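Local coordinates for lantibiotic dehydratase (Microbispora corallina, PDB 5EHK), which probably uses glutamyl-tRNA to glutamylate serines and threonines of the NAI-107 precursor peptide, then eliminates glutamate to leave dehydroamino acids, at residues Thr195-Thr203 with Ile593-Gly601; His561-Phe572 with Arg629-Val639. All coordinates share one frame; numbering follows the deposited sequence.

Contact 1 of 2, residues Thr195-Thr203 with Ile593-Gly601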
loop_
_atom_site.group_PDB
_atom_site.type_symbol
_atom_site.label_atom_id
_atom_site.label_comp_id
_atom_site.label_asym_id
_atom_site.label_seq_id
_atom_site.Cartn_x
_atom_site.Cartn_y
_atom_site.Cartn_z
ATOM N N THR A 195 -27.744 -28.530 31.418
ATOM C CA THR A 195 -27.895 -28.619 29.971
ATOM C C THR A 195 -26.563 -28.381 29.234
ATOM O O THR A 195 -25.683 -27.677 29.738
ATOM C CB THR A 195 -28.942 -27.607 29.475
ATOM O OG1 THR A 195 -28.592 -26.284 29.903
ATOM C CG2 THR A 195 -30.323 -27.962 30.005
ATOM N N VAL A 196 -26.407 -28.976 28.051
ATOM C CA VAL A 196 -25.222 -28.718 27.213
ATOM C C VAL A 196 -25.656 -28.329 25.795
ATOM O O VAL A 196 -26.779 -28.658 25.365
ATOM C CB VAL A 196 -24.265 -29.929 27.125
ATOM C CG1 VAL A 196 -23.708 -30.260 28.492
ATOM C CG2 VAL A 196 -24.976 -31.126 26.543
ATOM N N GLN A 197 -24.784 -27.618 25.080
ATOM C CA GLN A 197 -25.046 -27.285 23.681
ATOM C C GLN A 197 -23.772 -27.208 22.877
ATOM O O GLN A 197 -22.687 -27.006 23.438
ATOM C CB GLN A 197 -25.801 -25.975 23.536
ATOM C CG GLN A 197 -24.945 -24.731 23.641
ATOM C CD GLN A 197 -25.793 -23.474 23.728
ATOM O OE1 GLN A 197 -26.081 -22.977 24.812
ATOM N NE2 GLN A 197 -26.201 -22.958 22.585
ATOM N N ALA A 198 -23.893 -27.382 21.560
ATOM C CA ALA A 198 -22.719 -27.295 20.695
ATOM C C ALA A 198 -22.207 -25.867 20.645
ATOM O O ALA A 198 -22.982 -24.921 20.527
ATOM C CB ALA A 198 -23.025 -27.789 19.311
ATOM N N HIS A 199 -20.899 -25.715 20.782
ATOM C CA HIS A 199 -20.237 -24.429 20.625
ATOM C C HIS A 199 -20.675 -23.869 19.273
ATOM O O HIS A 199 -20.724 -24.596 18.284
ATOM C CB HIS A 199 -18.724 -24.637 20.639
ATOM C CG HIS A 199 -17.936 -23.369 20.771
ATOM N ND1 HIS A 199 -17.927 -22.386 19.804
ATOM C CD2 HIS A 199 -17.089 -22.951 21.737
ATOM C CE1 HIS A 199 -17.135 -21.402 20.186
ATOM N NE2 HIS A 199 -16.610 -21.723 21.353
ATOM N N GLN A 200 -21.024 -22.594 19.221
ATOM C CA GLN A 200 -21.682 -22.083 18.028
ATOM C C GLN A 200 -20.716 -21.874 16.843
ATOM O O GLN A 200 -21.138 -21.712 15.702
ATOM C CB GLN A 200 -22.497 -20.826 18.358
ATOM C CG GLN A 200 -23.630 -21.058 19.358
ATOM C CD GLN A 200 -23.239 -20.746 20.823
ATOM O OE1 GLN A 200 -22.068 -20.534 21.150
ATOM N NE2 GLN A 200 -24.238 -20.703 21.698
ATOM N N THR A 201 -19.418 -21.945 17.086
ATOM C CA THR A 201 -18.497 -21.653 16.000
ATOM C C THR A 201 -17.688 -22.850 15.520
ATOM O O THR A 201 -16.665 -22.676 14.843
ATOM C CB THR A 201 -17.533 -20.529 16.349
ATOM O OG1 THR A 201 -16.677 -20.980 17.388
ATOM C CG2 THR A 201 -18.284 -19.307 16.814
ATOM N N LEU A 202 -18.126 -24.056 15.872
ATOM C CA LEU A 202 -17.500 -25.259 15.336
ATOM C C LEU A 202 -17.604 -25.246 13.830
ATOM O O LEU A 202 -18.635 -24.908 13.271
ATOM C CB LEU A 202 -18.196 -26.516 15.870
ATOM C CG LEU A 202 -18.025 -26.711 17.370
ATOM C CD1 LEU A 202 -18.749 -27.951 17.873
ATOM C CD2 LEU A 202 -16.536 -26.750 17.703
ATOM N N THR A 203 -16.535 -25.637 13.167
ATOM C CA THR A 203 -16.575 -25.743 11.720
ATOM C C THR A 203 -16.046 -27.128 11.356
ATOM O O THR A 203 -15.073 -27.614 11.967
ATOM C CB THR A 203 -15.810 -24.582 11.001
ATOM O OG1 THR A 203 -14.887 -25.120 10.041
ATOM C CG2 THR A 203 -15.064 -23.670 12.008
ATOM N N ILE A 593 -27.679 -13.163 20.392
ATOM C CA ILE A 593 -26.831 -14.080 19.626
ATOM C C ILE A 593 -25.662 -14.471 20.505
ATOM O O ILE A 593 -24.726 -13.704 20.717
ATOM C CB ILE A 593 -26.306 -13.407 18.336
ATOM C CG1 ILE A 593 -27.463 -12.793 17.544
ATOM C CG2 ILE A 593 -25.546 -14.391 17.482
ATOM C CD1 ILE A 593 -27.048 -11.761 16.525
ATOM N N SER A 594 -25.708 -15.679 21.027
ATOM C CA SER A 594 -24.631 -16.151 21.878
ATOM C C SER A 594 -23.551 -16.682 20.976
ATOM O O SER A 594 -23.839 -17.477 20.074
ATOM C CB SER A 594 -25.127 -17.266 22.787
ATOM O OG SER A 594 -26.336 -16.904 23.421
ATOM N N VAL A 595 -22.320 -16.236 21.207
ATOM C CA VAL A 595 -21.155 -16.754 20.499
ATOM C C VAL A 595 -20.096 -17.235 21.473
ATOM O O VAL A 595 -19.425 -16.428 22.110
ATOM C CB VAL A 595 -20.524 -15.690 19.630
ATOM C CG1 VAL A 595 -19.427 -16.300 18.805
ATOM C CG2 VAL A 595 -21.571 -15.046 18.763
ATOM N N GLY A 596 -19.967 -18.546 21.629
ATOM C CA GLY A 596 -18.972 -19.087 22.543
ATOM C C GLY A 596 -19.423 -19.096 23.995
ATOM O O GLY A 596 -18.596 -19.265 24.888
ATOM N N LEU A 597 -20.728 -18.897 24.216
ATOM C CA LEU A 597 -21.368 -18.874 25.531
ATOM C C LEU A 597 -22.698 -19.607 25.418
ATOM O O LEU A 597 -23.232 -19.700 24.326
ATOM C CB LEU A 597 -21.662 -17.442 25.974
ATOM C CG LEU A 597 -20.504 -16.497 26.201
ATOM C CD1 LEU A 597 -21.046 -15.101 26.295
ATOM C CD2 LEU A 597 -19.793 -16.895 27.467
ATOM N N PRO A 598 -23.242 -20.126 26.537
ATOM C CA PRO A 598 -24.537 -20.820 26.486
ATOM C C PRO A 598 -25.654 -19.848 26.224
ATOM O O PRO A 598 -25.429 -18.655 26.378
ATOM C CB PRO A 598 -24.699 -21.359 27.902
ATOM C CG PRO A 598 -23.915 -20.401 28.736
ATOM C CD PRO A 598 -22.726 -20.047 27.916
ATOM N N ASP A 599 -26.833 -20.322 25.853
ATOM C CA ASP A 599 -27.937 -19.398 25.675
ATOM C C ASP A 599 -28.228 -18.781 27.033
ATOM O O ASP A 599 -27.883 -19.351 28.063
ATOM C CB ASP A 599 -29.188 -20.119 25.166
ATOM C CG ASP A 599 -29.053 -20.589 23.746
ATOM O OD1 ASP A 599 -27.957 -20.398 23.178
ATOM O OD2 ASP A 599 -30.030 -21.181 23.216
ATOM N N SER A 600 -28.873 -17.622 27.033
ATOM C CA SER A 600 -29.340 -17.018 28.267
ATOM C C SER A 600 -30.847 -17.235 28.453
ATOM O O SER A 600 -31.630 -17.138 27.486
ATOM C CB SER A 600 -29.011 -15.516 28.254
ATOM O OG SER A 600 -29.709 -14.780 29.252
ATOM N N GLY A 601 -31.251 -17.507 29.698
ATOM C CA GLY A 601 -32.663 -17.567 30.040
ATOM C C GLY A 601 -33.378 -16.226 29.875
ATOM O O GLY A 601 -34.592 -16.183 29.705
HETATM O O HOH W 1 -26.684 -20.164 20.709
#
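Asp599 OD1 is reached by two groups: Gln197 NE2 donates to it at 3.2 Å, arriving from above the carboxylate plane, and a water lies 2.8 Å from the same OD1. The other end of the Gln197 amide turns back to the chain, its OE1 accepting from Asp599 N at 2.9 Å. The two bonds close a ring between one glutamine and one aspartate, with amide and carboxylate planes 77° apart. The carboxylate of Glu605 lies close to Asp599 OD1, a like charge that would probably raise the cost of ionising both. Gln197 belongs to strand 195-198, the middle of a three-stranded antiparallel sheet, whereas Asp599 follows strand 591-595 of a separate seven-stranded mixed sheet; the contact joins the two. Gln200, in the type I turn from His199 to Leu202, bends at chi2 (95°) and lays its amide along the opposing loop. Gln200 OE1 accepts from Gly596 N at 2.9 Å, and Gln200 NE2 gives one hydrogen to Leu597 O at 3.0 Å, while the water that serves Asp599 also takes a hydrogen from this NE2. Gly596 CA makes an off-centre CH-pi contact with the His199 ring; Thr201 N, lying in that ring's plane, donates to His199 ND1 at 3.1 Å.

Contact 2 of 2, residues His561-Phe572 with Arg629-Val639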
loop_
_atom_site.group_PDB
_atom_site.type_symbol
_atom_site.label_atom_id
_atom_site.label_comp_id
_atom_site.label_asym_id
_atom_site.label_seq_id
_atom_site.Cartn_x
_atom_site.Cartn_y
_atom_site.Cartn_z
ATOM N N HIS A 561 -31.924 1.218 11.423
ATOM C CA HIS A 561 -31.709 2.002 10.197
ATOM C C HIS A 561 -32.107 1.246 8.939
ATOM O O HIS A 561 -32.089 1.799 7.841
ATOM C CB HIS A 561 -30.254 2.444 10.109
ATOM C CG HIS A 561 -29.291 1.304 10.128
ATOM N ND1 HIS A 561 -29.204 0.420 11.187
ATOM C CD2 HIS A 561 -28.396 0.882 9.208
ATOM C CE1 HIS A 561 -28.288 -0.493 10.919
ATOM N NE2 HIS A 561 -27.778 -0.231 9.727
ATOM N N ILE A 562 -32.442 -0.029 9.111
ATOM C CA ILE A 562 -32.984 -0.856 8.040
ATOM C C ILE A 562 -34.435 -1.173 8.348
ATOM O O ILE A 562 -34.752 -1.608 9.457
ATOM C CB ILE A 562 -32.226 -2.186 7.905
ATOM C CG1 ILE A 562 -30.701 -1.956 7.793
ATOM C CG2 ILE A 562 -32.803 -3.006 6.762
ATOM C CD1 ILE A 562 -30.294 -0.966 6.769
ATOM N N GLN A 563 -35.321 -0.953 7.381
ATOM C CA GLN A 563 -36.753 -1.192 7.584
ATOM C C GLN A 563 -37.021 -2.642 7.867
ATOM O O GLN A 563 -36.470 -3.521 7.209
ATOM C CB GLN A 563 -37.557 -0.748 6.367
ATOM C CG GLN A 563 -37.555 0.746 6.240
ATOM C CD GLN A 563 -37.715 1.230 4.822
ATOM O OE1 GLN A 563 -38.273 0.536 3.964
ATOM N NE2 GLN A 563 -37.201 2.429 4.559
ATOM N N ASP A 564 -37.855 -2.859 8.876
ATOM C CA ASP A 564 -38.345 -4.179 9.232
ATOM C C ASP A 564 -37.290 -5.077 9.872
ATOM O O ASP A 564 -37.512 -6.269 10.102
ATOM C CB ASP A 564 -38.954 -4.860 8.028
ATOM C CG ASP A 564 -39.924 -5.922 8.423
ATOM O OD1 ASP A 564 -40.568 -5.765 9.504
ATOM O OD2 ASP A 564 -40.032 -6.896 7.649
ATOM N N ALA A 565 -36.155 -4.484 10.200
ATOM C CA ALA A 565 -35.066 -5.233 10.761
ATOM C C ALA A 565 -35.418 -5.794 12.134
ATOM O O ALA A 565 -36.161 -5.189 12.899
ATOM C CB ALA A 565 -33.854 -4.345 10.849
ATOM N N VAL A 566 -34.858 -6.954 12.435
ATOM C CA VAL A 566 -34.911 -7.523 13.762
ATOM C C VAL A 566 -33.721 -7.005 14.532
ATOM O O VAL A 566 -32.609 -7.096 14.046
ATOM C CB VAL A 566 -34.744 -9.035 13.703
ATOM C CG1 VAL A 566 -34.746 -9.613 15.109
ATOM C CG2 VAL A 566 -35.829 -9.665 12.824
ATOM N N ALA A 567 -33.936 -6.496 15.741
ATOM C CA ALA A 567 -32.837 -6.029 16.570
ATOM C C ALA A 567 -32.319 -7.196 17.380
ATOM O O ALA A 567 -33.084 -8.067 17.763
ATOM C CB ALA A 567 -33.313 -4.921 17.499
ATOM N N ALA A 568 -31.021 -7.235 17.637
ATOM C CA ALA A 568 -30.480 -8.288 18.483
ATOM C C ALA A 568 -29.218 -7.798 19.166
ATOM O O ALA A 568 -28.642 -6.791 18.755
ATOM C CB ALA A 568 -30.206 -9.538 17.677
ATOM N N ASP A 569 -28.806 -8.507 20.211
ATOM C CA ASP A 569 -27.580 -8.208 20.933
ATOM C C ASP A 569 -26.666 -9.419 20.816
ATOM O O ASP A 569 -27.125 -10.567 20.908
ATOM C CB ASP A 569 -27.885 -7.921 22.408
ATOM C CG ASP A 569 -28.919 -6.798 22.580
ATOM O OD1 ASP A 569 -28.647 -5.688 22.067
ATOM O OD2 ASP A 569 -30.020 -7.026 23.164
ATOM N N VAL A 570 -25.380 -9.164 20.556
ATOM C CA VAL A 570 -24.393 -10.234 20.450
ATOM C C VAL A 570 -23.755 -10.328 21.810
ATOM O O VAL A 570 -23.445 -9.309 22.396
ATOM C CB VAL A 570 -23.348 -9.962 19.338
ATOM C CG1 VAL A 570 -23.153 -8.484 19.128
ATOM C CG2 VAL A 570 -22.017 -10.644 19.644
ATOM N N ALA A 571 -23.591 -11.541 22.325
ATOM C CA ALA A 571 -22.884 -11.762 23.585
ATOM C C ALA A 571 -21.754 -12.761 23.354
ATOM O O ALA A 571 -21.971 -13.825 22.761
ATOM C CB ALA A 571 -23.860 -12.288 24.663
ATOM N N PHE A 572 -20.545 -12.430 23.781
ATOM C CA PHE A 572 -19.424 -13.350 23.560
ATOM C C PHE A 572 -18.477 -13.460 24.765
ATOM O O PHE A 572 -18.403 -12.557 25.604
ATOM C CB PHE A 572 -18.619 -12.900 22.350
ATOM C CG PHE A 572 -17.958 -11.583 22.547
ATOM C CD1 PHE A 572 -16.747 -11.492 23.211
ATOM C CD2 PHE A 572 -18.562 -10.425 22.096
ATOM C CE1 PHE A 572 -16.149 -10.271 23.422
ATOM C CE2 PHE A 572 -17.976 -9.203 22.291
ATOM C CZ PHE A 572 -16.763 -9.119 22.952
ATOM N N ARG A 629 -35.521 -11.301 6.745
ATOM C CA ARG A 629 -35.448 -10.003 7.373
ATOM C C ARG A 629 -33.994 -9.679 7.760
ATOM O O ARG A 629 -33.190 -10.569 8.020
ATOM C CB ARG A 629 -36.350 -9.980 8.596
ATOM C CG ARG A 629 -37.798 -10.374 8.307
ATOM C CD ARG A 629 -38.645 -10.405 9.587
ATOM N NE ARG A 629 -38.638 -9.149 10.332
ATOM C CZ ARG A 629 -39.007 -9.032 11.609
ATOM N NH1 ARG A 629 -39.395 -10.096 12.292
ATOM N NH2 ARG A 629 -38.962 -7.854 12.221
ATOM N N GLU A 630 -33.622 -8.413 7.741
ATOM C CA GLU A 630 -32.294 -8.069 8.204
ATOM C C GLU A 630 -32.206 -8.164 9.724
ATOM O O GLU A 630 -33.200 -8.205 10.432
ATOM C CB GLU A 630 -31.862 -6.700 7.690
ATOM C CG GLU A 630 -31.649 -6.715 6.173
ATOM C CD GLU A 630 -30.635 -5.695 5.686
ATOM O OE1 GLU A 630 -29.754 -5.293 6.483
ATOM O OE2 GLU A 630 -30.718 -5.297 4.498
ATOM N N VAL A 631 -30.988 -8.245 10.220
ATOM C CA VAL A 631 -30.770 -8.265 11.637
ATOM C C VAL A 631 -29.810 -7.136 11.847
ATOM O O VAL A 631 -28.915 -6.931 11.037
ATOM C CB VAL A 631 -30.185 -9.602 12.107
ATOM C CG1 VAL A 631 -29.738 -9.523 13.577
ATOM C CG2 VAL A 631 -31.206 -10.716 11.893
ATOM N N VAL A 632 -30.061 -6.340 12.874
ATOM C CA VAL A 632 -29.152 -5.284 13.250
ATOM C C VAL A 632 -28.635 -5.558 14.649
ATOM O O VAL A 632 -29.237 -5.163 15.651
ATOM C CB VAL A 632 -29.818 -3.929 13.154
ATOM C CG1 VAL A 632 -28.859 -2.829 13.612
ATOM C CG2 VAL A 632 -30.306 -3.716 11.725
ATOM N N PRO A 633 -27.489 -6.244 14.725
ATOM C CA PRO A 633 -26.942 -6.574 16.044
ATOM C C PRO A 633 -26.298 -5.371 16.702
ATOM O O PRO A 633 -25.766 -4.487 16.028
ATOM C CB PRO A 633 -25.891 -7.645 15.748
ATOM C CG PRO A 633 -25.678 -7.624 14.296
ATOM C CD PRO A 633 -26.805 -6.933 13.624
ATOM N N ALA A 634 -26.360 -5.339 18.026
ATOM C CA ALA A 634 -25.651 -4.330 18.785
ATOM C C ALA A 634 -24.779 -5.041 19.804
ATOM O O ALA A 634 -25.026 -6.211 20.153
ATOM C CB ALA A 634 -26.623 -3.407 19.475
ATOM N N LEU A 635 -23.734 -4.353 20.239
ATOM C CA LEU A 635 -22.901 -4.877 21.296
ATOM C C LEU A 635 -23.105 -3.986 22.536
ATOM O O LEU A 635 -22.538 -2.898 22.632
ATOM C CB LEU A 635 -21.443 -4.967 20.843
ATOM C CG LEU A 635 -20.452 -5.569 21.842
ATOM C CD1 LEU A 635 -20.974 -6.861 22.456
ATOM C CD2 LEU A 635 -19.068 -5.769 21.212
ATOM N N PRO A 636 -23.949 -4.440 23.481
ATOM C CA PRO A 636 -24.420 -3.591 24.581
ATOM C C PRO A 636 -23.447 -3.448 25.742
ATOM O O PRO A 636 -23.901 -3.245 26.862
ATOM C CB PRO A 636 -25.651 -4.342 25.088
ATOM C CG PRO A 636 -26.007 -5.302 24.010
ATOM C CD PRO A 636 -24.712 -5.695 23.407
ATOM N N ASN A 637 -22.149 -3.510 25.474
ATOM C CA ASN A 637 -21.148 -3.203 26.476
ATOM C C ASN A 637 -19.958 -2.479 25.835
ATOM O O ASN A 637 -19.974 -2.162 24.651
ATOM C CB ASN A 637 -20.681 -4.478 27.149
ATOM C CG ASN A 637 -20.006 -5.438 26.182
ATOM O OD1 ASN A 637 -19.009 -5.090 25.513
ATOM N ND2 ASN A 637 -20.555 -6.646 26.079
ATOM N N MET A 638 -18.912 -2.254 26.615
ATOM C CA MET A 638 -17.757 -1.562 26.109
ATOM C C MET A 638 -16.538 -2.479 25.997
ATOM O O MET A 638 -15.397 -2.017 25.942
ATOM C CB MET A 638 -17.456 -0.342 26.971
ATOM C CG MET A 638 -18.491 0.734 26.848
ATOM S SD MET A 638 -18.538 1.466 25.191
ATOM C CE MET A 638 -16.935 2.236 25.095
ATOM N N VAL A 639 -16.766 -3.783 25.935
ATOM C CA VAL A 639 -15.660 -4.665 25.594
ATOM C C VAL A 639 -15.289 -4.512 24.121
ATOM O O VAL A 639 -16.151 -4.466 23.245
ATOM C CB VAL A 639 -15.968 -6.108 25.963
ATOM C CG1 VAL A 639 -14.785 -7.011 25.640
ATOM C CG2 VAL A 639 -16.335 -6.157 27.428
HETATM O O HOH W 2 -35.669 -6.525 6.958
HETATM O O HOH W 3 -20.043 -9.815 25.367
#
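The Arg629 guanidinium carries Val566 CG2 over the centre of one face, 3.4 Å above the plane, while Asp564 O sits at its edge. Arg629 grips that one oxygen side-on, with NE at 3.1 Å from Asp564 O and NH2 at 3.0 Å, which fixes the rotation of the group; the Asp564 carboxylate adds only a long salt bridge. Strands 566-572 and 629-634 are parallel neighbours in a seven-stranded mixed sheet, and on the other side of 629-634 the pairing turns antiparallel. Their ladder runs from Val566 N to Glu630 O through Val632 N to Val566 O and Ala634 N to Ala568 O, ending with Val570 N to Ala634 O; Ala568 N to Val632 O is its weak rung. Near its start the His561 ring holds Ile562 CG1 over one face and meets Val632 CG1 at its edge, 3.6 Å from His561 CE1. Ile562 CG2 lies across the Glu630 carboxylate, whose OE2 is paired with Arg619. Beyond the ladder, Phe572 CG stands between backbone N and carbonyl carbon (chi1 65°), turning the ring toward the loop after strand 629-634: Leu635 CD2 is at its edge, 3.8 Å from Phe572 CE2, and Val639 CG1 comes obliquely within 3.9 Å of Phe572 CZ.

The centres of contacts 1 and 2 lie 18 Å apart, and one sheet connects them: strand 591-595 of contact 1 pairs in parallel with strand 566-572 of contact 2, Ile593 N lying 2.7 Å from Asp569 O. Contact 2 is mostly buried within that sheet, so regular backbone bonds and branched aliphatic side chains dominate, with a polar arginine grip confined to its more exposed end. Contact 1, only partly buried, begins where the neighbouring strand runs out into a loop and meets a different sheet; there glutamine amides replace strand pairing, and a water takes part. Helix 647-656 touches both, through Thr201, Ile593 and Val595 in contact 1 and Val570, Phe572 and Leu635 in contact 2.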